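Local coordinates for isocitrate dehydrogenase [NAD] subunit 2, mitochondrial (Saccharomyces cerevisiae, PDB 3BLX), which catalyses, as one of two kinds of subunit in an allosteric octamer, the NAD-dependent oxidative decarboxylation of isocitrate to 2-oxoglutarate in the citric acid cycle, and also binds RNA, at residues Ala176-Ser190 against Glu210-Ser224. Sequence-based numbering, arbitrary orientation.
Sequences ARAIGRPRVIVVHKS and EYPDLTLETELIDNS
R177 and D213 show how one arginine can serve several neighbours along its length. R177 CB rests on CD2 of L214 at 4.0 Å, and CG, anti to the backbone N (chi1 163°), carries the chain past OD2 of D213. From there the guanidinium meets the carboxylate side-on: NE bonds to OD2, and NH2 reaches OD1 of D213 at 3.0 Å through the syn lone pair. The two planes lie only 18° apart, and this nearly coplanar pair of hydrogen bonds should limit the rotation of both groups. Y211 CD2 meanwhile sits over one face of the guanidinium, 3.5 Å from R177 NH2.

Beyond this exposed corner, strands 183-188 and 215-220 run parallel, joined by helix 195-208 in a beta-alpha-beta unit of the isocitrate/isopropylmalate dehydrogenase fold; within the chain, 215-220 is an outermost strand of the sheet. The ladder starts with T215 N to P182 O and ends with I221 N to H188 O (2.7 Å). On one face, R183 grips E217 with NE and NH2, but less flatly than in the first pair: both carboxylate oxygens are approached from above their plane, OE2 more steeply, with R183 NH2 3.0 Å from E217 OE1. CD1 of I185 lies over one face of the R183 guanidinium, offset toward its rim, while NH1 turns to D237. On the other face, CD1 of L216 packs against CG2 of V184 at 3.6 Å.

Near the strand ends, V187 CG1 meets CB of I221, at the start of helix 221-230, at 3.6 Å, both side chains also touching L250 of helix 244-258. K189, probably critical for catalysis, bends its chain to bring NZ to OD1 of D222, a weak salt bridge of 3.4 Å. D222 probably binds magnesium and substrate, and T241 of a neighbouring subunit 1 chain packs against K189 and weakly hydrogen-bonds D222 OD2.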
loop_
_atom_site.group_PDB
_atom_site.type_symbol
_atom_site.label_atom_id
_atom_site.label_comp_id
_atom_site.label_asym_id
_atom_site.label_seq_id
_atom_site.Cartn_x
_atom_site.Cartn_y
_atom_site.Cartn_z
ATOM N N ALA B 176 9.928 -11.638 57.862
ATOM C CA ALA B 176 10.018 -13.057 58.129
ATOM C C ALA B 176 10.267 -13.269 59.630
ATOM O O ALA B 176 9.620 -14.094 60.278
ATOM C CB ALA B 176 11.104 -13.668 57.307
ATOM N N ARG B 177 11.208 -12.506 60.173
ATOM C CA ARG B 177 11.444 -12.473 61.605
ATOM C C ARG B 177 10.145 -12.152 62.360
ATOM O O ARG B 177 9.739 -12.893 63.245
ATOM C CB ARG B 177 12.536 -11.455 61.907
ATOM C CG ARG B 177 12.622 -10.998 63.337
ATOM C CD ARG B 177 13.626 -9.850 63.458
ATOM N NE ARG B 177 14.984 -10.330 63.236
ATOM C CZ ARG B 177 16.033 -9.533 63.079
ATOM N NH1 ARG B 177 15.842 -8.221 63.108
ATOM N NH2 ARG B 177 17.257 -10.041 62.893
ATOM N N ALA B 178 9.474 -11.073 61.978
ATOM C CA ALA B 178 8.222 -10.645 62.611
ATOM C C ALA B 178 7.000 -11.599 62.551
ATOM O O ALA B 178 6.044 -11.412 63.286
ATOM C CB ALA B 178 7.825 -9.256 62.104
ATOM N N ILE B 179 7.009 -12.603 61.695
ATOM C CA ILE B 179 5.914 -13.559 61.682
ATOM C C ILE B 179 6.448 -14.959 61.955
ATOM O O ILE B 179 5.735 -15.946 61.751
ATOM C CB ILE B 179 5.160 -13.592 60.328
ATOM C CG1 ILE B 179 6.114 -13.873 59.167
ATOM C CG2 ILE B 179 4.431 -12.299 60.070
ATOM C CD1 ILE B 179 5.393 -14.166 57.865
ATOM N N GLY B 180 7.707 -15.043 62.387
ATOM C CA GLY B 180 8.326 -16.315 62.734
ATOM C C GLY B 180 8.542 -17.325 61.611
ATOM O O GLY B 180 8.069 -18.452 61.655
ATOM N N ARG B 181 9.268 -16.925 60.584
ATOM C CA ARG B 181 9.618 -17.861 59.539
ATOM C C ARG B 181 11.130 -17.874 59.351
ATOM O O ARG B 181 11.787 -16.816 59.296
ATOM C CB ARG B 181 8.889 -17.521 58.237
ATOM C CG ARG B 181 7.517 -18.171 58.074
ATOM C CD ARG B 181 6.617 -17.301 57.208
ATOM N NE ARG B 181 5.866 -18.050 56.200
ATOM C CZ ARG B 181 4.541 -18.124 56.160
ATOM N NH1 ARG B 181 3.824 -17.498 57.077
ATOM N NH2 ARG B 181 3.941 -18.818 55.204
ATOM N N PRO B 182 11.685 -19.083 59.260
ATOM C CA PRO B 182 13.126 -19.326 59.161
ATOM C C PRO B 182 13.726 -18.814 57.836
ATOM O O PRO B 182 14.737 -18.106 57.900
ATOM C CB PRO B 182 13.245 -20.860 59.241
ATOM C CG PRO B 182 11.877 -21.386 59.466
ATOM C CD PRO B 182 10.886 -20.313 59.141
ATOM N N ARG B 183 13.119 -19.147 56.685
ATOM C CA ARG B 183 13.727 -18.891 55.365
ATOM C C ARG B 183 13.156 -17.697 54.636
ATOM O O ARG B 183 11.948 -17.520 54.597
ATOM C CB ARG B 183 13.551 -20.083 54.422
ATOM C CG ARG B 183 13.658 -21.422 55.057
ATOM C CD ARG B 183 12.662 -22.340 54.392
ATOM N NE ARG B 183 13.057 -22.751 53.051
ATOM C CZ ARG B 183 12.246 -23.356 52.187
ATOM N NH1 ARG B 183 10.989 -23.596 52.520
ATOM N NH2 ARG B 183 12.687 -23.717 50.991
ATOM N N VAL B 184 14.026 -16.882 54.042
ATOM C CA VAL B 184 13.571 -15.988 52.987
ATOM C C VAL B 184 14.182 -16.455 51.687
ATOM O O VAL B 184 15.380 -16.681 51.585
ATOM C CB VAL B 184 13.837 -14.497 53.250
ATOM C CG1 VAL B 184 14.071 -14.241 54.736
ATOM C CG2 VAL B 184 14.972 -14.012 52.419
ATOM N N ILE B 185 13.311 -16.682 50.724
ATOM C CA ILE B 185 13.702 -17.132 49.399
ATOM C C ILE B 185 13.655 -15.984 48.388
ATOM O O ILE B 185 12.592 -15.404 48.152
ATOM C CB ILE B 185 12.754 -18.229 48.933
ATOM C CG1 ILE B 185 12.800 -19.395 49.931
ATOM C CG2 ILE B 185 13.090 -18.642 47.526
ATOM C CD1 ILE B 185 11.828 -20.487 49.621
ATOM N N VAL B 186 14.805 -15.635 47.822
ATOM C CA VAL B 186 14.831 -14.703 46.712
ATOM C C VAL B 186 14.560 -15.487 45.434
ATOM O O VAL B 186 15.256 -16.457 45.143
ATOM C CB VAL B 186 16.177 -13.991 46.573
ATOM C CG1 VAL B 186 16.223 -13.315 45.249
ATOM C CG2 VAL B 186 16.364 -12.971 47.657
ATOM N N VAL B 187 13.524 -15.074 44.703
ATOM C CA VAL B 187 13.162 -15.650 43.402
ATOM C C VAL B 187 13.671 -14.762 42.258
ATOM O O VAL B 187 13.493 -13.544 42.281
ATOM C CB VAL B 187 11.636 -15.852 43.274
ATOM C CG1 VAL B 187 11.252 -16.246 41.874
ATOM C CG2 VAL B 187 11.184 -16.917 44.214
ATOM N N HIS B 188 14.313 -15.370 41.267
ATOM C CA HIS B 188 14.942 -14.620 40.201
ATOM C C HIS B 188 14.991 -15.486 38.962
ATOM O O HIS B 188 14.641 -16.654 39.019
ATOM C CB HIS B 188 16.352 -14.239 40.616
ATOM C CG HIS B 188 17.231 -15.421 40.851
ATOM N ND1 HIS B 188 18.196 -15.816 39.952
ATOM C CD2 HIS B 188 17.265 -16.319 41.864
ATOM C CE1 HIS B 188 18.800 -16.900 40.408
ATOM N NE2 HIS B 188 18.248 -17.228 41.563
ATOM N N LYS B 189 15.412 -14.905 37.838
ATOM C CA LYS B 189 15.582 -15.629 36.568
ATOM C C LYS B 189 17.096 -15.805 36.288
ATOM O O LYS B 189 17.918 -15.147 36.923
ATOM C CB LYS B 189 14.868 -14.900 35.421
ATOM C CG LYS B 189 14.044 -15.790 34.496
ATOM C CD LYS B 189 14.784 -17.089 34.169
ATOM C CE LYS B 189 14.453 -17.616 32.771
ATOM N NZ LYS B 189 13.032 -18.022 32.592
ATOM N N SER B 190 17.445 -16.703 35.361
ATOM C CA SER B 190 18.831 -17.158 35.169
ATOM C C SER B 190 19.883 -16.101 35.497
ATOM O O SER B 190 20.129 -15.207 34.711
ATOM C CB SER B 190 19.045 -17.666 33.744
ATOM O OG SER B 190 20.365 -18.146 33.587
ATOM N N GLU B 210 23.374 -9.500 58.131
ATOM C CA GLU B 210 22.745 -8.696 59.175
ATOM C C GLU B 210 21.499 -9.348 59.739
ATOM O O GLU B 210 20.824 -8.773 60.580
ATOM C CB GLU B 210 22.396 -7.309 58.680
ATOM C CG GLU B 210 23.529 -6.618 57.989
ATOM C CD GLU B 210 23.162 -5.219 57.582
ATOM O OE1 GLU B 210 22.395 -4.578 58.340
ATOM O OE2 GLU B 210 23.639 -4.766 56.513
ATOM N N TYR B 211 21.192 -10.553 59.276
ATOM C CA TYR B 211 20.053 -11.296 59.801
ATOM C C TYR B 211 20.413 -12.769 59.934
ATOM O O TYR B 211 20.050 -13.593 59.088
ATOM C CB TYR B 211 18.826 -11.111 58.903
ATOM C CG TYR B 211 18.414 -9.662 58.698
ATOM C CD1 TYR B 211 19.004 -8.880 57.711
ATOM C CD2 TYR B 211 17.447 -9.071 59.490
ATOM C CE1 TYR B 211 18.644 -7.550 57.525
ATOM C CE2 TYR B 211 17.080 -7.734 59.313
ATOM C CZ TYR B 211 17.685 -6.981 58.321
ATOM O OH TYR B 211 17.355 -5.659 58.103
ATOM N N PRO B 212 21.158 -13.103 60.996
ATOM C CA PRO B 212 21.750 -14.430 61.193
ATOM C C PRO B 212 20.697 -15.436 61.588
ATOM O O PRO B 212 20.876 -16.616 61.324
ATOM C CB PRO B 212 22.737 -14.211 62.339
ATOM C CG PRO B 212 22.884 -12.706 62.455
ATOM C CD PRO B 212 21.568 -12.158 62.042
ATOM N N ASP B 213 19.609 -14.966 62.201
ATOM C CA ASP B 213 18.486 -15.833 62.589
ATOM C C ASP B 213 17.688 -16.328 61.398
ATOM O O ASP B 213 16.831 -17.207 61.525
ATOM C CB ASP B 213 17.529 -15.133 63.559
ATOM C CG ASP B 213 17.155 -13.714 63.133
ATOM O OD1 ASP B 213 18.057 -12.881 62.842
ATOM O OD2 ASP B 213 15.934 -13.427 63.138
ATOM N N LEU B 214 17.966 -15.754 60.238
ATOM C CA LEU B 214 17.227 -16.101 59.043
ATOM C C LEU B 214 18.107 -16.789 58.007
ATOM O O LEU B 214 19.262 -16.412 57.810
ATOM C CB LEU B 214 16.620 -14.840 58.468
ATOM C CG LEU B 214 15.182 -14.510 58.876
ATOM C CD1 LEU B 214 14.696 -15.411 59.971
ATOM C CD2 LEU B 214 15.100 -13.085 59.285
ATOM N N THR B 215 17.554 -17.812 57.366
ATOM C CA THR B 215 18.231 -18.518 56.285
ATOM C C THR B 215 17.827 -17.944 54.923
ATOM O O THR B 215 16.654 -17.921 54.570
ATOM C CB THR B 215 17.876 -20.009 56.300
ATOM O OG1 THR B 215 18.000 -20.510 57.631
ATOM C CG2 THR B 215 18.788 -20.797 55.364
ATOM N N LEU B 216 18.806 -17.485 54.159
ATOM C CA LEU B 216 18.579 -17.035 52.787
ATOM C C LEU B 216 18.794 -18.150 51.770
ATOM O O LEU B 216 19.899 -18.669 51.637
ATOM C CB LEU B 216 19.512 -15.868 52.447
ATOM C CG LEU B 216 19.438 -15.377 51.004
ATOM C CD1 LEU B 216 18.045 -14.847 50.758
ATOM C CD2 LEU B 216 20.461 -14.291 50.701
ATOM N N GLU B 217 17.741 -18.519 51.051
ATOM C CA GLU B 217 17.900 -19.378 49.876
ATOM C C GLU B 217 17.581 -18.567 48.641
ATOM O O GLU B 217 16.785 -17.622 48.701
ATOM C CB GLU B 217 16.970 -20.588 49.933
ATOM C CG GLU B 217 16.981 -21.312 51.278
ATOM C CD GLU B 217 16.082 -22.535 51.299
ATOM O OE1 GLU B 217 15.458 -22.839 50.255
ATOM O OE2 GLU B 217 16.003 -23.191 52.363
ATOM N N THR B 218 18.201 -18.928 47.522
ATOM C CA THR B 218 17.823 -18.356 46.230
ATOM C C THR B 218 17.214 -19.440 45.351
ATOM O O THR B 218 17.625 -20.607 45.422
ATOM C CB THR B 218 19.019 -17.696 45.499
ATOM O OG1 THR B 218 19.974 -18.696 45.115
ATOM C CG2 THR B 218 19.678 -16.623 46.379
ATOM N N GLU B 219 16.238 -19.070 44.523
ATOM C CA GLU B 219 15.608 -20.069 43.667
ATOM C C GLU B 219 15.228 -19.522 42.285
ATOM O O GLU B 219 14.755 -18.391 42.193
ATOM C CB GLU B 219 14.389 -20.632 44.390
ATOM C CG GLU B 219 14.055 -22.063 44.027
ATOM C CD GLU B 219 13.168 -22.717 45.081
ATOM O OE1 GLU B 219 12.519 -21.990 45.873
ATOM O OE2 GLU B 219 13.125 -23.966 45.123
ATOM N N LEU B 220 15.438 -20.315 41.230
ATOM C CA LEU B 220 15.055 -19.911 39.876
ATOM C C LEU B 220 13.556 -19.838 39.849
ATOM O O LEU B 220 12.904 -20.718 40.384
ATOM C CB LEU B 220 15.526 -20.911 38.817
ATOM C CG LEU B 220 16.965 -20.845 38.304
ATOM C CD1 LEU B 220 17.136 -21.722 37.058
ATOM C CD2 LEU B 220 17.383 -19.403 38.024
ATOM N N ILE B 221 13.009 -18.801 39.234
ATOM C CA ILE B 221 11.567 -18.671 39.198
ATOM C C ILE B 221 10.949 -19.911 38.546
ATOM O O ILE B 221 9.916 -20.362 38.987
ATOM C CB ILE B 221 11.125 -17.396 38.500
ATOM C CG1 ILE B 221 9.635 -17.175 38.732
ATOM C CG2 ILE B 221 11.453 -17.482 37.036
ATOM C CD1 ILE B 221 9.045 -16.071 37.958
ATOM N N ASP B 222 11.611 -20.494 37.549
ATOM C CA ASP B 222 11.157 -21.763 36.956
ATOM C C ASP B 222 10.919 -22.831 38.025
ATOM O O ASP B 222 9.897 -23.501 38.020
ATOM C CB ASP B 222 12.178 -22.350 35.977
ATOM C CG ASP B 222 12.620 -21.379 34.901
ATOM O OD1 ASP B 222 12.803 -20.182 35.198
ATOM O OD2 ASP B 222 12.820 -21.836 33.753
ATOM N N ASN B 223 11.884 -23.014 38.925
ATOM C CA ASN B 223 11.801 -24.083 39.911
ATOM C C ASN B 223 10.730 -23.781 40.954
ATOM O O ASN B 223 9.935 -24.638 41.337
ATOM C CB ASN B 223 13.160 -24.327 40.579
ATOM C CG ASN B 223 14.233 -24.780 39.591
ATOM O OD1 ASN B 223 13.948 -25.449 38.590
ATOM N ND2 ASN B 223 15.483 -24.417 39.879
ATOM N N SER B 224 10.708 -22.544 41.406
ATOM C CA SER B 224 9.715 -22.122 42.363
ATOM C C SER B 224 8.318 -22.430 41.896
ATOM O O SER B 224 7.533 -22.935 42.683
ATOM C CB SER B 224 9.823 -20.633 42.633
ATOM O OG SER B 224 11.097 -20.309 43.153
#